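Local structure of Esterase/lipase (Lactobacillus rhamnosus, 4N5H) at residues A[37-42]-A[52-57]; A[183-188]-A[247-252]; A[241-246]-A[276-281]. The protein probably hydrolyses ester bonds as an alpha/beta-hydrolase-fold esterase/lipase, and may also act as an acyltransferase. The protein carries 1 engineered substitution. All coordinates share one frame; numbering follows the deposited sequence.

Interaction 1: A[37-42]-A[52-57]; sequences WETEYR and TLNLYY
Thr52 opens the 52-57 strand beside Arg42, and its CG2 lies 4.1 Å from Arg42 CA. Its OG1 is held by Pro49 and Arg82. Leu53 pairs with Tyr41 through two backbone bonds, and Glu40 faces it too: a G1 beta bulge. At the bulge, Asn54 OD1 accepts from Glu40 N at 3.2 Å, nearly in line with the side-chain C=O, and also binds Arg82. Leu55 exchanges two backbone bonds with Glu38, and its CD1 packs 3.4 Å from Tyr41 CE1. The Tyr56 ring lies alongside Trp37: Tyr56 CE2 is 3.3 Å from Trp37 CE3, with the planes inclined at 37°. Tyr57 OH donates to Glu38 OE1 at 2.7 Å. Tyr41 OH, which also bonds Arg133, reaches Glu38 OE1 from the opposite face of the carboxylate, again at 2.7 Å. Glu38 CG is anti to the carbonyl carbon (chi1 -66°), and the extended chain carries the carboxylate to both phenols. An alanine at Glu38 would probably cost the two hydroxyls their shared acceptor and leave Tyr57 freer to turn. In this antiparallel hairpin, strand 98-102 pairs with the other side of 52-58, helix 86-94 packs on Trp37 and Tyr56, and helix 112-129 on Leu53.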
loop_
_atom_site.group_PDB
_atom_site.type_symbol
_atom_site.label_atom_id
_atom_site.label_comp_id
_atom_site.label_asym_id
_atom_site.label_seq_id
_atom_site.Cartn_x
_atom_site.Cartn_y
_atom_site.Cartn_z
ATOM N N TRP A 37 -9.916 -13.483 -6.647
ATOM C CA TRP A 37 -11.208 -13.181 -6.027
ATOM C C TRP A 37 -12.040 -12.266 -6.984
ATOM O O TRP A 37 -11.467 -11.467 -7.753
ATOM C CB TRP A 37 -11.165 -12.624 -4.591
ATOM C CG TRP A 37 -10.708 -11.183 -4.253
ATOM C CD1 TRP A 37 -9.977 -10.338 -4.997
ATOM C CD2 TRP A 37 -10.896 -10.510 -2.962
ATOM N NE1 TRP A 37 -9.698 -9.214 -4.314
ATOM C CE2 TRP A 37 -10.235 -9.275 -3.047
ATOM C CE3 TRP A 37 -11.539 -10.850 -1.754
ATOM C CZ2 TRP A 37 -10.161 -8.376 -1.930
ATOM C CZ3 TRP A 37 -11.587 -9.891 -0.690
ATOM C CH2 TRP A 37 -10.886 -8.698 -0.788
ATOM N N GLU A 38 -13.369 -12.347 -6.803
ATOM C CA GLU A 38 -14.337 -11.548 -7.477
ATOM C C GLU A 38 -15.179 -10.936 -6.341
ATOM O O GLU A 38 -15.749 -11.657 -5.556
ATOM C CB GLU A 38 -15.220 -12.461 -8.343
ATOM C CG GLU A 38 -14.490 -13.141 -9.498
ATOM C CD GLU A 38 -15.231 -14.325 -10.107
ATOM O OE1 GLU A 38 -16.346 -14.667 -9.650
ATOM O OE2 GLU A 38 -14.633 -15.064 -10.973
ATOM N N THR A 39 -15.251 -9.628 -6.328
ATOM C CA THR A 39 -15.760 -8.961 -5.140
ATOM C C THR A 39 -17.078 -8.231 -5.355
ATOM O O THR A 39 -17.390 -7.803 -6.492
ATOM C CB THR A 39 -14.718 -7.972 -4.569
ATOM O OG1 THR A 39 -14.332 -7.032 -5.560
ATOM C CG2 THR A 39 -13.513 -8.709 -4.070
ATOM N N GLU A 40 -17.763 -7.992 -4.226
ATOM C CA GLU A 40 -18.862 -7.024 -4.204
ATOM C C GLU A 40 -20.031 -7.356 -5.135
ATOM O O GLU A 40 -20.652 -6.529 -5.794
ATOM C CB GLU A 40 -18.268 -5.596 -4.508
ATOM C CG GLU A 40 -19.221 -4.479 -4.018
ATOM C CD GLU A 40 -18.763 -3.112 -4.536
ATOM O OE1 GLU A 40 -18.073 -2.993 -5.605
ATOM O OE2 GLU A 40 -19.222 -2.076 -3.954
ATOM N N TYR A 41 -20.397 -8.632 -5.201
ATOM C CA TYR A 41 -21.584 -8.954 -5.886
ATOM C C TYR A 41 -22.812 -8.680 -5.010
ATOM O O TYR A 41 -22.920 -9.202 -3.877
ATOM C CB TYR A 41 -21.608 -10.441 -6.156
ATOM C CG TYR A 41 -20.720 -11.055 -7.186
ATOM C CD1 TYR A 41 -19.503 -11.699 -6.838
ATOM C CD2 TYR A 41 -21.079 -11.054 -8.509
ATOM C CE1 TYR A 41 -18.738 -12.342 -7.775
ATOM C CE2 TYR A 41 -20.295 -11.694 -9.450
ATOM C CZ TYR A 41 -19.169 -12.372 -9.051
ATOM O OH TYR A 41 -18.461 -13.073 -10.046
ATOM N N ARG A 42 -23.789 -7.937 -5.555
ATOM C CA ARG A 42 -25.033 -7.836 -4.819
ATOM C C ARG A 42 -25.753 -9.167 -4.923
ATOM O O ARG A 42 -25.932 -9.708 -6.005
ATOM C CB ARG A 42 -25.919 -6.764 -5.482
ATOM C CG ARG A 42 -25.506 -5.342 -5.251
ATOM C CD ARG A 42 -26.396 -4.416 -6.063
ATOM N NE ARG A 42 -25.992 -3.063 -5.824
ATOM C CZ ARG A 42 -26.689 -2.003 -6.248
ATOM N NH1 ARG A 42 -27.865 -2.175 -6.821
ATOM N NH2 ARG A 42 -26.242 -0.776 -5.924
ATOM N N THR A 52 -23.999 -8.027 0.070
ATOM C CA THR A 52 -23.030 -8.330 -0.969
ATOM C C THR A 52 -22.171 -9.524 -0.551
ATOM O O THR A 52 -22.122 -9.900 0.609
ATOM C CB THR A 52 -22.084 -7.113 -1.278
ATOM O OG1 THR A 52 -21.434 -6.728 -0.069
ATOM C CG2 THR A 52 -22.875 -5.975 -1.891
ATOM N N LEU A 53 -21.496 -10.096 -1.515
ATOM C CA LEU A 53 -20.630 -11.310 -1.264
ATOM C C LEU A 53 -19.366 -11.236 -2.105
ATOM O O LEU A 53 -19.318 -10.522 -3.127
ATOM C CB LEU A 53 -21.402 -12.645 -1.391
ATOM C CG LEU A 53 -22.062 -12.878 -2.733
ATOM C CD1 LEU A 53 -21.068 -13.431 -3.774
ATOM C CD2 LEU A 53 -23.133 -13.929 -2.652
ATOM N N ASN A 54 -18.364 -12.050 -1.674
ATOM C CA ASN A 54 -17.150 -12.254 -2.418
ATOM C C ASN A 54 -17.073 -13.730 -2.782
ATOM O O ASN A 54 -17.525 -14.613 -2.002
ATOM C CB ASN A 54 -15.868 -11.951 -1.611
ATOM C CG ASN A 54 -15.722 -10.470 -1.245
ATOM O OD1 ASN A 54 -16.220 -9.583 -1.862
ATOM N ND2 ASN A 54 -15.026 -10.261 -0.184
ATOM N N LEU A 55 -16.416 -13.959 -3.908
ATOM C CA LEU A 55 -16.053 -15.312 -4.385
ATOM C C LEU A 55 -14.544 -15.416 -4.521
ATOM O O LEU A 55 -13.847 -14.531 -5.042
ATOM C CB LEU A 55 -16.695 -15.646 -5.719
ATOM C CG LEU A 55 -18.230 -15.404 -5.795
ATOM C CD1 LEU A 55 -18.773 -15.711 -7.153
ATOM C CD2 LEU A 55 -18.958 -16.226 -4.739
ATOM N N TYR A 56 -14.022 -16.600 -4.156
ATOM C CA TYR A 56 -12.575 -16.821 -4.138
ATOM C C TYR A 56 -12.303 -18.183 -4.830
ATOM O O TYR A 56 -13.065 -19.164 -4.684
ATOM C CB TYR A 56 -12.009 -16.932 -2.717
ATOM C CG TYR A 56 -12.415 -15.831 -1.768
ATOM C CD1 TYR A 56 -13.638 -15.818 -1.139
ATOM C CD2 TYR A 56 -11.488 -14.838 -1.437
ATOM C CE1 TYR A 56 -13.990 -14.815 -0.242
ATOM C CE2 TYR A 56 -11.813 -13.854 -0.499
ATOM C CZ TYR A 56 -13.102 -13.833 0.067
ATOM O OH TYR A 56 -13.407 -12.882 1.023
ATOM N N TYR A 57 -11.179 -18.243 -5.536
ATOM C CA TYR A 57 -10.795 -19.423 -6.289
ATOM C C TYR A 57 -9.255 -19.561 -6.359
ATOM O O TYR A 57 -8.514 -18.632 -6.286
ATOM C CB TYR A 57 -11.176 -19.184 -7.783
ATOM C CG TYR A 57 -12.610 -18.713 -8.031
ATOM C CD1 TYR A 57 -12.895 -17.381 -8.061
ATOM C CD2 TYR A 57 -13.636 -19.584 -8.273
ATOM C CE1 TYR A 57 -14.136 -16.904 -8.296
ATOM C CE2 TYR A 57 -14.910 -19.136 -8.539
ATOM C CZ TYR A 57 -15.159 -17.745 -8.557
ATOM O OH TYR A 57 -16.426 -17.296 -8.852
#

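Interaction 2: A[183-188]-A[247-252]; sequences VCPVAE and LQSQAL
Glu188 N donates to Gln248 OE1 at 2.9 Å, in the plane of the side-chain carbonyl. Water 2 lies 3.0 Å from Gln248 OE1 and within bonding distance of Gln248 O, and need not give a proton to both at once. Gln248 NE2 donates in turn to Glu188 O at 3.0 Å. That oxygen lies in the amide plane, but Gln248 NE2 stands 57° out of the Glu188 carbonyl plane. The Gln248 chain bends at its second torsion (chi2 -82°), which brings the amide back against the loop. Both ends of the amide therefore hold one residue, Glu188, and its rotation is fixed. Water 2 also accepts a hydrogen bond from Ala187 N. The Val186 and Gln248 side chains cross at a slant, Val186 CG1 3.7 Å from Gln248 CD. Further along, water 1 joins Pro185 O to Ser249 OG. Leu252 CD2 closes the apolar side, 3.9 Å from Pro185 CG and 4.2 Å from Ala187 CB. Phe223 of helix 223-226 covers Ala187 and Leu252. The loop after strand 179-183 thus packs on the helix that follows the neighbouring parallel strand 235-240, an arrangement consistent with the alpha/beta-hydrolase fold, here beside the probable nucleophile elbow at Ser146.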
loop_
_atom_site.group_PDB
_atom_site.type_symbol
_atom_site.label_atom_id
_atom_site.label_comp_id
_atom_site.label_asym_id
_atom_site.label_seq_id
_atom_site.Cartn_x
_atom_site.Cartn_y
_atom_site.Cartn_z
ATOM N N VAL A 183 -16.479 -23.150 14.031
ATOM C CA VAL A 183 -15.226 -22.787 14.667
ATOM C C VAL A 183 -15.552 -21.877 15.876
ATOM O O VAL A 183 -15.993 -20.766 15.695
ATOM C CB VAL A 183 -14.248 -22.027 13.696
ATOM C CG1 VAL A 183 -12.963 -21.565 14.372
ATOM C CG2 VAL A 183 -13.894 -22.918 12.526
ATOM N N CYS A 184 -15.264 -22.354 17.080
ATOM C CA CYS A 184 -15.557 -21.663 18.322
ATOM C C CYS A 184 -16.954 -21.025 18.308
ATOM O O CYS A 184 -17.118 -19.839 18.527
ATOM C CB CYS A 184 -14.535 -20.551 18.656
ATOM S SG CYS A 184 -12.836 -21.189 18.766
ATOM N N PRO A 185 -17.973 -21.857 18.024
ATOM C CA PRO A 185 -19.287 -21.258 17.851
ATOM C C PRO A 185 -19.852 -20.729 19.172
ATOM O O PRO A 185 -19.528 -21.250 20.243
ATOM C CB PRO A 185 -20.164 -22.418 17.414
ATOM C CG PRO A 185 -19.482 -23.587 17.988
ATOM C CD PRO A 185 -17.999 -23.300 17.791
ATOM N N VAL A 186 -20.718 -19.730 19.061
ATOM C CA VAL A 186 -21.600 -19.282 20.149
ATOM C C VAL A 186 -23.012 -19.785 19.878
ATOM O O VAL A 186 -23.915 -19.035 19.627
ATOM C CB VAL A 186 -21.437 -17.810 20.377
ATOM C CG1 VAL A 186 -22.175 -17.407 21.668
ATOM C CG2 VAL A 186 -19.947 -17.568 20.599
ATOM N N ALA A 187 -23.144 -21.084 19.835
ATOM C CA ALA A 187 -24.384 -21.656 19.348
ATOM C C ALA A 187 -25.526 -21.664 20.364
ATOM O O ALA A 187 -26.709 -21.859 19.945
ATOM C CB ALA A 187 -24.157 -23.028 18.773
ATOM N N GLU A 188 -25.185 -21.431 21.657
ATOM C CA GLU A 188 -26.184 -21.343 22.724
ATOM C C GLU A 188 -26.140 -19.979 23.397
ATOM O O GLU A 188 -25.682 -19.853 24.550
ATOM C CB GLU A 188 -25.955 -22.489 23.727
ATOM C CG GLU A 188 -26.019 -23.865 23.124
ATOM C CD GLU A 188 -27.442 -24.270 22.749
ATOM O OE1 GLU A 188 -28.343 -24.227 23.632
ATOM O OE2 GLU A 188 -27.659 -24.631 21.615
ATOM N N LEU A 247 -16.669 -22.744 26.874
ATOM C CA LEU A 247 -17.861 -23.273 27.505
ATOM C C LEU A 247 -19.002 -23.485 26.519
ATOM O O LEU A 247 -19.818 -24.396 26.646
ATOM C CB LEU A 247 -18.379 -22.358 28.619
ATOM C CG LEU A 247 -17.623 -22.343 29.955
ATOM C CD1 LEU A 247 -18.626 -21.760 30.968
ATOM C CD2 LEU A 247 -17.066 -23.722 30.393
ATOM N N GLN A 248 -19.100 -22.605 25.524
ATOM C CA GLN A 248 -20.072 -22.830 24.437
ATOM C C GLN A 248 -19.867 -24.114 23.644
ATOM O O GLN A 248 -20.798 -24.748 23.213
ATOM C CB GLN A 248 -20.050 -21.643 23.492
ATOM C CG GLN A 248 -20.625 -20.384 24.082
ATOM C CD GLN A 248 -22.149 -20.338 24.000
ATOM O OE1 GLN A 248 -22.754 -20.803 23.031
ATOM N NE2 GLN A 248 -22.773 -19.845 25.046
ATOM N N SER A 249 -18.601 -24.447 23.318
ATOM C CA SER A 249 -18.298 -25.680 22.687
ATOM C C SER A 249 -18.674 -26.885 23.581
ATOM O O SER A 249 -19.237 -27.870 23.101
ATOM C CB SER A 249 -16.781 -25.754 22.303
ATOM O OG SER A 249 -16.484 -24.929 21.188
ATOM N N GLN A 250 -18.368 -26.785 24.870
ATOM C CA GLN A 250 -18.782 -27.857 25.813
ATOM C C GLN A 250 -20.317 -28.007 25.823
ATOM O O GLN A 250 -20.814 -29.123 25.791
ATOM C CB GLN A 250 -18.315 -27.591 27.236
ATOM C CG GLN A 250 -16.789 -27.589 27.321
ATOM C CD GLN A 250 -16.309 -27.436 28.755
ATOM O OE1 GLN A 250 -16.456 -26.398 29.387
ATOM N NE2 GLN A 250 -15.674 -28.462 29.225
ATOM N N ALA A 251 -21.020 -26.920 25.861
ATOM C CA ALA A 251 -22.499 -26.935 25.846
ATOM C C ALA A 251 -23.000 -27.540 24.570
ATOM O O ALA A 251 -23.935 -28.381 24.572
ATOM C CB ALA A 251 -23.078 -25.549 26.023
ATOM N N LEU A 252 -22.430 -27.136 23.420
ATOM C CA LEU A 252 -22.836 -27.730 22.164
ATOM C C LEU A 252 -22.615 -29.213 22.036
ATOM O O LEU A 252 -23.431 -29.947 21.467
ATOM C CB LEU A 252 -22.093 -27.064 20.978
ATOM C CG LEU A 252 -22.598 -27.473 19.633
ATOM C CD1 LEU A 252 -24.103 -27.257 19.472
ATOM C CD2 LEU A 252 -21.890 -26.547 18.595
HETATM O O HOH W 1 -17.078 -22.281 21.172
HETATM O O HOH W 2 -22.126 -23.227 21.290
#

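Interaction 3: A[241-246]-A[276-281]; sequences QNDSFY and LKHVFN
The 241-246 loop makes a type I turn from Asp243 to Tyr246 and meets segment 276-281, a loop that runs into a helix at Phe280, closest at Asp243 and His278, whose CA atoms are 4.3 Å apart. The main link is the bond from His278 ND1 to Asp243 OD1, 2.6 Å long with an N-H...O angle of 156°. OD1 lies near the imidazole plane, and ND1 meets it on the syn side, somewhat out of the carboxylate plane. The carboxylate and ring planes are only 16° apart. Asp243 CG stands anti to the backbone N (chi1 174°), which carries the carboxylate across to the histidine. Asp243 OD1 also accepts a hydrogen bond from Phe245 N, 3.0 Å away. This closes an Asx turn, and the two donors come from opposite faces of the carboxylate. The second bond should steady the carboxylate as it orients the ring. Phe245 CD1 lies over one face of the imidazole, 3.3 Å from His278 CE1, with the two ring planes oblique. Val279 CG1 covers the other face, so the ring is held between two side chains. Two waters bridge the backbones: water 3 joins Asn242 N to Leu276 O, and water 4 accepts from Ser244 N and His278 N. Asn242 OD1 bonds to Gln45 of the third subunit. His278 NE2 hydrogen-bonds to Ser146 OG. The geometry is consistent with the Ser-His-Asp catalytic triad of alpha/beta hydrolases, with Asp243 and His278 on loops and Ser146 on the probable nucleophile elbow.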
loop_
_atom_site.group_PDB
_atom_site.type_symbol
_atom_site.label_atom_id
_atom_site.label_comp_id
_atom_site.label_asym_id
_atom_site.label_seq_id
_atom_site.Cartn_x
_atom_site.Cartn_y
_atom_site.Cartn_z
ATOM N N GLN A 241 -9.429 -25.582 24.436
ATOM C CA GLN A 241 -9.541 -25.142 25.794
ATOM C C GLN A 241 -9.021 -23.747 26.049
ATOM O O GLN A 241 -9.400 -23.165 27.062
ATOM C CB GLN A 241 -8.751 -26.131 26.688
ATOM C CG GLN A 241 -9.307 -27.503 26.567
ATOM C CD GLN A 241 -8.688 -28.443 27.578
ATOM O OE1 GLN A 241 -7.474 -28.532 27.696
ATOM N NE2 GLN A 241 -9.544 -29.200 28.259
ATOM N N ASN A 242 -8.263 -23.108 25.139
ATOM C CA ASN A 242 -7.907 -21.730 25.248
ATOM C C ASN A 242 -8.817 -20.771 24.464
ATOM O O ASN A 242 -8.559 -19.580 24.386
ATOM C CB ASN A 242 -6.409 -21.505 24.901
ATOM C CG ASN A 242 -5.538 -21.654 26.136
ATOM O OD1 ASN A 242 -5.754 -20.947 27.108
ATOM N ND2 ASN A 242 -4.641 -22.609 26.137
ATOM N N ASP A 243 -9.899 -21.277 23.866
ATOM C CA ASP A 243 -10.971 -20.425 23.359
ATOM C C ASP A 243 -11.692 -19.723 24.515
ATOM O O ASP A 243 -12.126 -20.392 25.422
ATOM C CB ASP A 243 -11.925 -21.350 22.556
ATOM C CG ASP A 243 -13.182 -20.637 22.081
ATOM O OD1 ASP A 243 -13.125 -19.397 21.916
ATOM O OD2 ASP A 243 -14.168 -21.329 21.847
ATOM N N SER A 244 -11.770 -18.425 24.522
ATOM C CA SER A 244 -12.509 -17.723 25.531
ATOM C C SER A 244 -13.975 -18.195 25.561
ATOM O O SER A 244 -14.575 -18.152 26.618
ATOM C CB SER A 244 -12.525 -16.252 25.232
ATOM O OG SER A 244 -12.918 -15.952 23.902
ATOM N N PHE A 245 -14.502 -18.730 24.457
ATOM C CA PHE A 245 -15.860 -19.352 24.402
ATOM C C PHE A 245 -15.877 -20.832 24.503
ATOM O O PHE A 245 -16.828 -21.501 24.080
ATOM C CB PHE A 245 -16.564 -18.905 23.114
ATOM C CG PHE A 245 -16.960 -17.457 23.126
ATOM C CD1 PHE A 245 -16.129 -16.496 22.604
ATOM C CD2 PHE A 245 -18.134 -17.072 23.750
ATOM C CE1 PHE A 245 -16.468 -15.152 22.505
ATOM C CE2 PHE A 245 -18.462 -15.703 23.738
ATOM C CZ PHE A 245 -17.661 -14.778 23.050
ATOM N N TYR A 246 -14.903 -21.458 25.148
ATOM C CA TYR A 246 -14.850 -22.908 25.210
ATOM C C TYR A 246 -16.121 -23.457 25.891
ATOM O O TYR A 246 -16.578 -24.541 25.538
ATOM C CB TYR A 246 -13.598 -23.366 25.996
ATOM C CG TYR A 246 -13.404 -24.842 26.107
ATOM C CD1 TYR A 246 -13.393 -25.734 24.985
ATOM C CD2 TYR A 246 -13.268 -25.430 27.386
ATOM C CE1 TYR A 246 -13.178 -27.074 25.106
ATOM C CE2 TYR A 246 -13.060 -26.792 27.487
ATOM C CZ TYR A 246 -12.998 -27.608 26.374
ATOM O OH TYR A 246 -12.821 -28.938 26.490
ATOM N N LEU A 276 -3.502 -20.432 20.968
ATOM C CA LEU A 276 -4.638 -21.079 20.253
ATOM C C LEU A 276 -5.912 -20.534 20.873
ATOM O O LEU A 276 -6.737 -21.231 21.490
ATOM C CB LEU A 276 -4.497 -22.577 20.411
ATOM C CG LEU A 276 -3.235 -23.105 19.807
ATOM C CD1 LEU A 276 -3.298 -24.604 19.889
ATOM C CD2 LEU A 276 -2.980 -22.643 18.381
ATOM N N LYS A 277 -6.058 -19.237 20.650
ATOM C CA LYS A 277 -7.165 -18.454 21.188
ATOM C C LYS A 277 -8.437 -18.611 20.347
ATOM O O LYS A 277 -8.475 -19.345 19.395
ATOM C CB LYS A 277 -6.759 -16.989 21.203
ATOM C CG LYS A 277 -6.516 -16.361 19.810
ATOM C CD LYS A 277 -6.369 -14.848 19.863
ATOM C CE LYS A 277 -7.743 -14.172 20.020
ATOM N NZ LYS A 277 -8.710 -14.212 18.894
ATOM N N HIS A 278 -9.496 -17.882 20.744
ATOM C CA HIS A 278 -10.745 -17.851 19.970
ATOM C C HIS A 278 -10.433 -17.600 18.536
ATOM O O HIS A 278 -9.733 -16.669 18.184
ATOM C CB HIS A 278 -11.589 -16.682 20.544
ATOM C CG HIS A 278 -12.957 -16.582 19.978
ATOM N ND1 HIS A 278 -13.895 -17.574 20.164
ATOM C CD2 HIS A 278 -13.579 -15.581 19.318
ATOM C CE1 HIS A 278 -15.013 -17.218 19.547
ATOM N NE2 HIS A 278 -14.869 -15.998 19.085
ATOM N N VAL A 279 -10.999 -18.449 17.698
ATOM C CA VAL A 279 -10.954 -18.406 16.264
ATOM C C VAL A 279 -9.565 -18.224 15.659
ATOM O O VAL A 279 -9.415 -17.589 14.624
ATOM C CB VAL A 279 -11.964 -17.412 15.627
ATOM C CG1 VAL A 279 -13.397 -17.765 16.062
ATOM C CG2 VAL A 279 -11.652 -15.987 15.887
ATOM N N PHE A 280 -8.556 -18.828 16.277
ATOM C CA PHE A 280 -7.155 -18.573 15.861
ATOM C C PHE A 280 -6.909 -19.016 14.433
ATOM O O PHE A 280 -6.170 -18.358 13.713
ATOM C CB PHE A 280 -6.130 -19.253 16.817
ATOM C CG PHE A 280 -6.051 -20.739 16.592
ATOM C CD1 PHE A 280 -5.234 -21.280 15.604
ATOM C CD2 PHE A 280 -6.843 -21.640 17.367
ATOM C CE1 PHE A 280 -5.240 -22.669 15.370
ATOM C CE2 PHE A 280 -6.819 -22.992 17.183
ATOM C CZ PHE A 280 -6.002 -23.542 16.144
ATOM N N ASN A 281 -7.577 -20.069 14.036
ATOM C CA ASN A 281 -7.374 -20.656 12.672
ATOM C C ASN A 281 -7.964 -19.889 11.509
ATOM O O ASN A 281 -7.613 -20.081 10.356
ATOM C CB ASN A 281 -7.759 -22.120 12.638
ATOM C CG ASN A 281 -9.206 -22.332 12.943
ATOM O OD1 ASN A 281 -9.653 -21.975 14.059
ATOM N ND2 ASN A 281 -9.968 -22.745 11.984
HETATM O O HOH W 3 -7.163 -23.908 22.528
HETATM O O HOH W 4 -9.631 -16.416 23.292
#

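Interactions 2 and 3 adjoin, their centres about 11 Å apart, and their segments alternate along the chain. Cys184 is the main joint between them: its CB lies 3.3 Å from Asp243 OD2 and 3.4 Å from His278 ND1. The 183-188 loop thus packs against the probable Asp-His pair, and backbone bonds from Val183 and Val186 tie it to Ser146. Phe245, just before the helix of interaction 2, touches Val186 as well. Interaction 1 stands apart, its centre about 28 Å from that of interaction 3, and lies at the hairpin margin of the sheet. It faces the second subunit, where Glu40 meets His284 and Arg25 of that subunit.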